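Long-range contacts in GCN5-related N-acetyltransferase (Brucella melitensis biovar Abortus 2308, PDB 3TCV), which probably transfers an acetyl group from acetyl-coenzyme A to an amine, possibly the N-terminal amine of a protein, as GCN5-related N-acetyltransferases do: residues E165-N170 and T203-V208; G125-G130 and L159-Y164; A147-M152 and Q218-W223. All blocks are in the same frame, centred on the assembly; numbering follows the deposited sequence.

Contact 1 of 3, residues E165-N170 and T203-V208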
# COMPACT_ATOMS: atom_id res chain seq x y z
N GLU B 165 -1.37 3.94 10.20
CA GLU B 165 -1.88 4.54 8.98
C GLU B 165 -3.36 4.83 9.00
O GLU B 165 -4.15 4.09 9.63
CB GLU B 165 -1.62 3.60 7.79
CG GLU B 165 -0.17 3.28 7.49
CD GLU B 165 0.03 2.17 6.50
OE1 GLU B 165 1.00 2.28 5.75
OE2 GLU B 165 -0.75 1.16 6.49
N TRP B 166 -3.73 5.84 8.23
CA TRP B 166 -5.12 6.19 7.89
C TRP B 166 -5.19 6.37 6.39
O TRP B 166 -4.34 7.01 5.80
CB TRP B 166 -5.49 7.49 8.58
CG TRP B 166 -6.91 7.97 8.40
CD1 TRP B 166 -7.50 8.52 7.27
CD2 TRP B 166 -7.93 8.05 9.45
NE1 TRP B 166 -8.81 8.89 7.54
CE2 TRP B 166 -9.12 8.60 8.82
CE3 TRP B 166 -8.00 7.65 10.79
CZ2 TRP B 166 -10.31 8.79 9.55
CZ3 TRP B 166 -9.19 7.85 11.49
CH2 TRP B 166 -10.32 8.41 10.88
N GLU B 167 -6.17 5.74 5.73
CA GLU B 167 -6.40 5.98 4.30
C GLU B 167 -7.89 6.13 4.08
O GLU B 167 -8.72 5.49 4.78
CB GLU B 167 -5.83 4.85 3.41
CG GLU B 167 -6.13 3.43 3.90
CD GLU B 167 -6.19 2.37 2.82
OE1 GLU B 167 -5.96 1.18 3.18
OE2 GLU B 167 -6.51 2.67 1.64
N CYS B 168 -8.23 7.00 3.16
CA CYS B 168 -9.60 7.25 2.78
C CYS B 168 -9.66 7.75 1.34
O CYS B 168 -8.65 8.09 0.73
CB CYS B 168 -10.22 8.30 3.72
SG CYS B 168 -9.42 9.93 3.68
N HIS B 169 -10.87 7.73 0.77
CA HIS B 169 -11.12 8.35 -0.51
C HIS B 169 -10.68 9.79 -0.41
O HIS B 169 -11.02 10.49 0.58
CB HIS B 169 -12.62 8.24 -0.82
CG HIS B 169 -12.99 8.34 -2.29
ND1 HIS B 169 -12.69 9.41 -3.04
CD2 HIS B 169 -13.71 7.47 -3.11
CE1 HIS B 169 -13.17 9.23 -4.29
NE2 HIS B 169 -13.79 8.05 -4.33
N ASN B 170 -9.96 10.26 -1.40
CA ASN B 170 -9.53 11.62 -1.41
C ASN B 170 -10.71 12.62 -1.44
O ASN B 170 -10.58 13.74 -0.98
CB ASN B 170 -8.62 11.87 -2.57
CG ASN B 170 -7.94 13.19 -2.49
OD1 ASN B 170 -7.32 13.51 -1.46
ND2 ASN B 170 -8.02 13.97 -3.56
N THR B 203 -6.80 7.34 -3.37
CA THR B 203 -6.63 7.20 -1.92
C THR B 203 -5.64 8.21 -1.35
O THR B 203 -4.50 8.23 -1.77
CB THR B 203 -6.18 5.77 -1.58
OG1 THR B 203 -7.21 4.84 -1.94
CG2 THR B 203 -5.86 5.67 -0.08
N ALA B 204 -6.10 8.99 -0.37
CA ALA B 204 -5.30 9.86 0.48
C ALA B 204 -4.75 9.04 1.64
O ALA B 204 -5.52 8.37 2.37
CB ALA B 204 -6.16 11.00 1.01
N TRP B 205 -3.44 9.11 1.83
CA TRP B 205 -2.68 8.41 2.89
C TRP B 205 -2.12 9.36 3.90
O TRP B 205 -1.57 10.42 3.55
CB TRP B 205 -1.50 7.66 2.27
CG TRP B 205 -1.88 6.44 1.49
CD1 TRP B 205 -2.04 6.34 0.12
CD2 TRP B 205 -2.18 5.11 2.02
NE1 TRP B 205 -2.42 5.06 -0.23
CE2 TRP B 205 -2.50 4.28 0.87
CE3 TRP B 205 -2.18 4.54 3.29
CZ2 TRP B 205 -2.82 2.94 1.00
CZ3 TRP B 205 -2.52 3.19 3.41
CH2 TRP B 205 -2.82 2.41 2.28
N PHE B 206 -2.21 8.96 5.16
CA PHE B 206 -1.72 9.73 6.29
C PHE B 206 -1.11 8.75 7.28
O PHE B 206 -1.51 7.59 7.34
CB PHE B 206 -2.84 10.47 7.02
CG PHE B 206 -3.81 11.25 6.15
CD1 PHE B 206 -3.77 12.64 6.13
CD2 PHE B 206 -4.83 10.60 5.47
CE1 PHE B 206 -4.69 13.36 5.38
CE2 PHE B 206 -5.73 11.31 4.70
CZ PHE B 206 -5.66 12.69 4.65
N SER B 207 -0.21 9.25 8.12
CA SER B 207 0.43 8.41 9.11
C SER B 207 0.81 9.14 10.38
O SER B 207 1.03 10.37 10.39
CB SER B 207 1.68 7.75 8.55
OG SER B 207 2.76 8.66 8.38
N VAL B 208 0.86 8.36 11.45
CA VAL B 208 1.46 8.77 12.71
C VAL B 208 2.67 7.83 12.92
O VAL B 208 2.53 6.61 12.85
CB VAL B 208 0.49 8.68 13.91
CG1 VAL B 208 1.20 8.97 15.22
CG2 VAL B 208 -0.64 9.68 13.74

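Contact 2 of 3, residues G125-G130 and L159-Y164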
# COMPACT_ATOMS: atom_id res chain seq x y z
N GLY B 125 6.39 -3.51 11.69
CA GLY B 125 5.66 -2.74 12.68
C GLY B 125 4.78 -1.67 12.04
O GLY B 125 4.83 -0.52 12.44
N VAL B 126 4.01 -2.04 11.01
CA VAL B 126 3.11 -1.08 10.34
C VAL B 126 1.69 -1.61 10.42
O VAL B 126 1.46 -2.82 10.26
CB VAL B 126 3.52 -0.86 8.86
CG1 VAL B 126 2.59 0.15 8.17
CG2 VAL B 126 4.97 -0.41 8.76
N ILE B 127 0.72 -0.73 10.68
CA ILE B 127 -0.66 -1.17 10.80
C ILE B 127 -1.58 -0.00 10.50
O ILE B 127 -1.14 1.15 10.54
CB ILE B 127 -0.90 -1.71 12.22
CG1 ILE B 127 -2.18 -2.51 12.30
CG2 ILE B 127 -0.86 -0.58 13.26
CD1 ILE B 127 -2.20 -3.39 13.54
N GLU B 128 -2.82 -0.32 10.14
CA GLU B 128 -3.84 0.70 9.78
C GLU B 128 -5.06 0.60 10.68
O GLU B 128 -5.49 -0.50 11.06
CB GLU B 128 -4.23 0.56 8.29
CG GLU B 128 -5.43 1.41 7.85
CD GLU B 128 -5.94 1.12 6.44
OE1 GLU B 128 -5.17 0.73 5.55
OE2 GLU B 128 -7.16 1.30 6.23
N ILE B 129 -5.61 1.77 11.04
CA ILE B 129 -6.97 1.83 11.58
C ILE B 129 -7.90 2.09 10.40
O ILE B 129 -7.77 3.10 9.75
CB ILE B 129 -7.18 2.90 12.69
CG1 ILE B 129 -8.65 2.90 13.10
CG2 ILE B 129 -6.68 4.31 12.28
CD1 ILE B 129 -8.99 3.70 14.34
N GLY B 130 -8.81 1.17 10.12
CA GLY B 130 -9.75 1.36 9.01
C GLY B 130 -11.07 0.64 9.26
O GLY B 130 -11.38 0.27 10.41
N LEU B 159 1.98 -2.81 21.42
CA LEU B 159 2.59 -3.55 20.30
C LEU B 159 3.97 -3.04 19.87
O LEU B 159 4.78 -3.80 19.33
CB LEU B 159 1.62 -3.60 19.12
CG LEU B 159 0.27 -4.30 19.29
CD1 LEU B 159 -0.47 -4.27 17.96
CD2 LEU B 159 0.43 -5.73 19.79
N GLY B 160 4.25 -1.77 20.12
CA GLY B 160 5.54 -1.17 19.79
C GLY B 160 5.75 -0.98 18.30
O GLY B 160 6.86 -1.09 17.80
N TYR B 161 4.66 -0.67 17.58
CA TYR B 161 4.77 -0.44 16.13
C TYR B 161 5.43 0.91 15.80
O TYR B 161 5.63 1.76 16.69
CB TYR B 161 3.39 -0.58 15.48
CG TYR B 161 2.96 -2.00 15.18
CD1 TYR B 161 2.33 -2.33 13.98
CD2 TYR B 161 3.16 -3.02 16.10
CE1 TYR B 161 1.93 -3.62 13.71
CE2 TYR B 161 2.76 -4.32 15.83
CZ TYR B 161 2.14 -4.62 14.64
OH TYR B 161 1.72 -5.92 14.36
N ARG B 162 5.83 1.07 14.53
CA ARG B 162 6.62 2.22 14.07
C ARG B 162 5.77 3.22 13.29
O ARG B 162 6.15 4.36 13.12
CB ARG B 162 7.71 1.77 13.08
CG ARG B 162 8.69 0.74 13.55
CD ARG B 162 9.82 0.61 12.54
NE ARG B 162 10.65 1.81 12.52
CZ ARG B 162 11.13 2.41 11.42
NH1 ARG B 162 10.86 1.94 10.20
NH2 ARG B 162 11.86 3.50 11.55
N ARG B 163 4.67 2.74 12.70
CA ARG B 163 3.90 3.50 11.71
C ARG B 163 2.44 3.07 11.78
O ARG B 163 2.11 1.85 11.71
CB ARG B 163 4.48 3.24 10.31
CG ARG B 163 3.67 3.76 9.12
CD ARG B 163 4.25 3.33 7.77
NE ARG B 163 3.31 3.70 6.70
CZ ARG B 163 3.11 4.93 6.23
NH1 ARG B 163 3.89 5.92 6.60
NH2 ARG B 163 2.19 5.16 5.32
N TYR B 164 1.55 4.06 11.94
CA TYR B 164 0.11 3.84 12.12
C TYR B 164 -0.62 4.64 11.04
O TYR B 164 -0.41 5.85 10.91
CB TYR B 164 -0.25 4.33 13.52
CG TYR B 164 -1.68 4.19 13.97
CD1 TYR B 164 -2.34 2.97 13.95
CD2 TYR B 164 -2.36 5.29 14.47
CE1 TYR B 164 -3.63 2.87 14.42
CE2 TYR B 164 -3.66 5.20 14.95
CZ TYR B 164 -4.29 3.98 14.91
OH TYR B 164 -5.58 3.87 15.39

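Contact 3 of 3, residues A147-M152 and Q218-W223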
# COMPACT_ATOMS: atom_id res chain seq x y z
N ALA B 147 -12.35 6.03 20.76
CA ALA B 147 -12.25 4.78 19.99
C ALA B 147 -10.96 4.73 19.17
O ALA B 147 -10.27 3.70 19.11
CB ALA B 147 -13.44 4.63 19.07
N GLN B 148 -10.64 5.86 18.55
CA GLN B 148 -9.41 6.01 17.77
C GLN B 148 -8.19 5.93 18.71
O GLN B 148 -7.23 5.16 18.46
CB GLN B 148 -9.44 7.35 17.01
CG GLN B 148 -8.53 7.49 15.81
CD GLN B 148 -7.06 7.27 16.09
OE1 GLN B 148 -6.55 6.24 15.75
NE2 GLN B 148 -6.38 8.24 16.67
N PHE B 149 -8.26 6.71 19.81
CA PHE B 149 -7.20 6.79 20.80
C PHE B 149 -6.82 5.43 21.34
O PHE B 149 -5.64 5.11 21.47
CB PHE B 149 -7.60 7.68 21.99
CG PHE B 149 -6.53 7.80 23.05
CD1 PHE B 149 -5.36 8.51 22.80
CD2 PHE B 149 -6.66 7.15 24.27
CE1 PHE B 149 -4.36 8.59 23.77
CE2 PHE B 149 -5.68 7.24 25.25
CZ PHE B 149 -4.53 7.96 25.00
N LEU B 150 -7.81 4.63 21.71
CA LEU B 150 -7.53 3.33 22.29
C LEU B 150 -6.74 2.40 21.35
O LEU B 150 -5.86 1.68 21.78
CB LEU B 150 -8.81 2.66 22.78
CG LEU B 150 -9.48 3.28 24.02
CD1 LEU B 150 -10.88 2.68 24.18
CD2 LEU B 150 -8.63 3.11 25.29
N PHE B 151 -7.05 2.42 20.05
CA PHE B 151 -6.26 1.69 19.08
C PHE B 151 -4.84 2.25 18.98
O PHE B 151 -3.87 1.49 18.95
CB PHE B 151 -6.91 1.76 17.69
CG PHE B 151 -7.86 0.63 17.36
CD1 PHE B 151 -8.32 -0.29 18.30
CD2 PHE B 151 -8.35 0.52 16.04
CE1 PHE B 151 -9.19 -1.31 17.93
CE2 PHE B 151 -9.22 -0.49 15.67
CZ PHE B 151 -9.64 -1.40 16.63
N MET B 152 -4.72 3.58 18.91
CA MET B 152 -3.42 4.21 18.71
C MET B 152 -2.50 3.89 19.89
O MET B 152 -1.31 3.55 19.73
CB MET B 152 -3.57 5.72 18.54
CG MET B 152 -2.29 6.36 18.01
SD MET B 152 -2.56 7.91 17.16
CE MET B 152 -3.09 8.92 18.50
N GLN B 218 -0.32 13.00 24.88
CA GLN B 218 -0.56 14.08 25.87
C GLN B 218 -1.77 14.95 25.47
O GLN B 218 -2.58 15.30 26.31
CB GLN B 218 0.69 14.96 26.08
CG GLN B 218 1.89 14.18 26.62
CD GLN B 218 2.99 15.04 27.22
OE1 GLN B 218 3.29 16.14 26.72
NE2 GLN B 218 3.61 14.55 28.29
N ALA B 219 -1.89 15.26 24.18
CA ALA B 219 -2.95 16.14 23.69
C ALA B 219 -4.32 15.45 23.75
O ALA B 219 -5.31 16.08 24.08
CB ALA B 219 -2.64 16.61 22.27
N TYR B 220 -4.36 14.16 23.41
CA TYR B 220 -5.60 13.41 23.50
C TYR B 220 -6.03 13.27 24.97
O TYR B 220 -7.21 13.39 25.28
CB TYR B 220 -5.42 12.01 22.95
CG TYR B 220 -5.60 11.82 21.44
CD1 TYR B 220 -6.74 11.18 20.92
CD2 TYR B 220 -4.59 12.19 20.54
CE1 TYR B 220 -6.86 10.96 19.54
CE2 TYR B 220 -4.73 11.99 19.19
CZ TYR B 220 -5.86 11.37 18.68
OH TYR B 220 -5.93 11.14 17.31
N GLN B 221 -5.07 12.94 25.83
CA GLN B 221 -5.38 12.74 27.26
C GLN B 221 -5.95 14.03 27.83
O GLN B 221 -6.90 14.00 28.61
CB GLN B 221 -4.14 12.30 28.04
CG GLN B 221 -3.88 10.80 27.97
CD GLN B 221 -2.57 10.38 28.62
OE1 GLN B 221 -1.60 11.14 28.65
NE2 GLN B 221 -2.53 9.15 29.11
N ALA B 222 -5.39 15.16 27.44
CA ALA B 222 -5.87 16.46 27.92
C ALA B 222 -7.29 16.72 27.40
O ALA B 222 -8.16 17.15 28.16
CB ALA B 222 -4.92 17.57 27.48
N TRP B 223 -7.53 16.42 26.12
CA TRP B 223 -8.83 16.65 25.50
C TRP B 223 -9.92 15.76 26.04
O TRP B 223 -11.07 16.20 26.20
CB TRP B 223 -8.73 16.49 23.96
CG TRP B 223 -10.02 16.89 23.29
CD1 TRP B 223 -10.45 18.18 22.97
CD2 TRP B 223 -11.15 16.03 22.95
NE1 TRP B 223 -11.70 18.15 22.45
CE2 TRP B 223 -12.18 16.91 22.39
CE3 TRP B 223 -11.40 14.66 23.00
CZ2 TRP B 223 -13.38 16.42 21.92
CZ3 TRP B 223 -12.62 14.20 22.55
CH2 TRP B 223 -13.59 15.06 22.02

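Contact 1 of 3, residues E165-N170 and T203-V208
Trp205 offers one face of its indole to Glu167 and Thr203. Glu167 CB stands 3.7 Å from the centroid of the six-membered ring in a CH-pi contact, 15° off the normal, while Thr203 CG2 lies over the rim. With CG of Glu167 between the backbone N and the carbonyl carbon (chi1 45°), its extended chain follows the ring and brings CD to 3.4 Å from Trp205 CH2, the carboxylate tilted 23° from the indole plane. Glu165 OE2 approaches the same ring obliquely. On the other side of the sheet, Trp166 CD1 touches Phe206 CD2 at 3.8 Å. The edge of Phe206 receives Trp166 O in its plane and Cys168 SG, the sulfur 4.1 Å from CE2.

Antiparallel backbones underlie this. Trp166 with Phe206 and Cys168 with Ala204 are hydrogen-bonded pairs, bonded in both directions; at the non-hydrogen-bonded pair between them, Glu167 with Trp205, Glu167 CA comes 3.2 Å from Ala204 O.

The two faces differ in chemistry. Trp166, Cys168 and Phe206 pack under helix 173-182, where Trp166 NE1 bonds Ser175. The face of Glu165, Glu167 and Trp205 carries charge beside the indole: Arg119 and Arg163 pair with Glu165 and Arg201 with Glu167, probably offsetting part of the negative charge, though Glu167 also lies close to Glu128. Phe190 of the second subunit meets Trp205, so this face serves the dimer interface.

Contact 2 of 3, residues G125-G130 and L159-Y164
Gly125 O takes two backbone bonds from the turn that leads into strand 163-169. Arg162 N reaches a lone pair in the carbonyl plane at 2.8 Å, and the longer bond from Arg163 N, 3.3 Å, comes nearly end-on to the carbonyl. Further along, Val126 with Arg163 and Ile127 with Tyr164 are parallel bridges. Ile127 N donates to Arg163 O at 3.1 Å, and the same oxygen receives a CA-H...O contact from Val126. On their other side, against strand 110-121, Gly125 and Val126 make a G1 beta bulge, with the glycine at positive phi.

One CH-pi contact joins the glycine to Tyr161: Gly125 CA lies over the ring face, 3.9 Å from its centroid.

Apolar contacts fall on both faces of the sheet. Val126 and Arg163 run side by side, Val126 CG1 3.6 Å from the Arg163 CD methylene; the guanidinium beyond bonds Arg191 O of the second subunit. On the other face Ile127 CG2 is wedged between the two tyrosines, 3.7 Å from Tyr161 CD1 and at the edge of the Tyr164 ring. CG of Tyr164 is anti to its backbone N (chi1 -179°), a setting that carries the ring along to Ile129, whose CG2 is 3.6 Å from CZ.

The strands are the two arms of a beta-alpha-beta crossover. Helix 142-158, the connection, covers the side of Ile127, Ile129 and Tyr164 with Val155, Phe151 and Met152, while strand 110-121 flanks strand 126-134 and strand 199-209 lies beyond strand 163-169.

Contact 3 of 3, residues A147-M152 and Q218-W223
Tyr220 is the centre of this contact, reaching from helix 213-224 to three residues of helix 142-158. Its CB and the root of its ring lie against Phe149, with Phe149 CD1 3.5 Å from Tyr220 CB. The two rings are near parallel, 28° between planes, but displaced and pointing opposite ways; with centroids 5.4 Å apart the contact is a glancing one rather than a stack. Met152 comes in across the tyrosine and touches it with its terminal methyl, CE 3.5 Å from Tyr220 CE2; a bend at its last torsion turns that methyl toward the ring. At the far end of the ring, Gln148 NE2 gives Tyr220 OH a weak hydrogen bond of 3.0 Å, bent to 128° at the hydrogen. Gln221, next along its helix, adds only the looser approach of its CG to Phe149 CZ.

A second shell fixes the polar ends. The stronger partner of Tyr220 OH is the backbone oxygen of Phe182, at the end of helix 173-182, and Gln148 OE1 is bonded to Tyr164 OH from the sheet. A chain of polar contacts, weak at the Gln148-Tyr220 step, thus runs from Tyr164 through Gln148 and Tyr220 to Phe182 O, linking the sheet with helices 142-158, 213-224 and 173-182. Leu239 of the C-terminal helix 239-245 and Thr145 also pack on Tyr220.

The axes of the two short segments come no closer than 11.3 Å and run at 144° to one another, a wide helix pair bridged by long side chains. Helix 142-158 is the crossover helix of the GNAT fold, between strands 126-134 and 163-169; Tyr220 joins to it the helix that follows strand 199-209.

How the contacts relate
From the N terminus, strand 126-134 comes first; the chain then passes through helix 142-158 and returns along strand 163-169, where contact 2 closes the crossover. Contact 3 has opened meanwhile on that helix, so contacts 2 and 3 cross. Contact 1 begins where contact 2 ends on strand 163-169, takes in helix 173-182 and strand 185-196, and closes on strand 199-209. Helix 213-224 follows and closes contact 3, with contact 1 nested inside its loop. Contacts 1 and 2 together join three neighbouring strands of the sheet, and both reach the second subunit; contact 3 ties together helices on one side of that sheet, with Val208 meeting Met152.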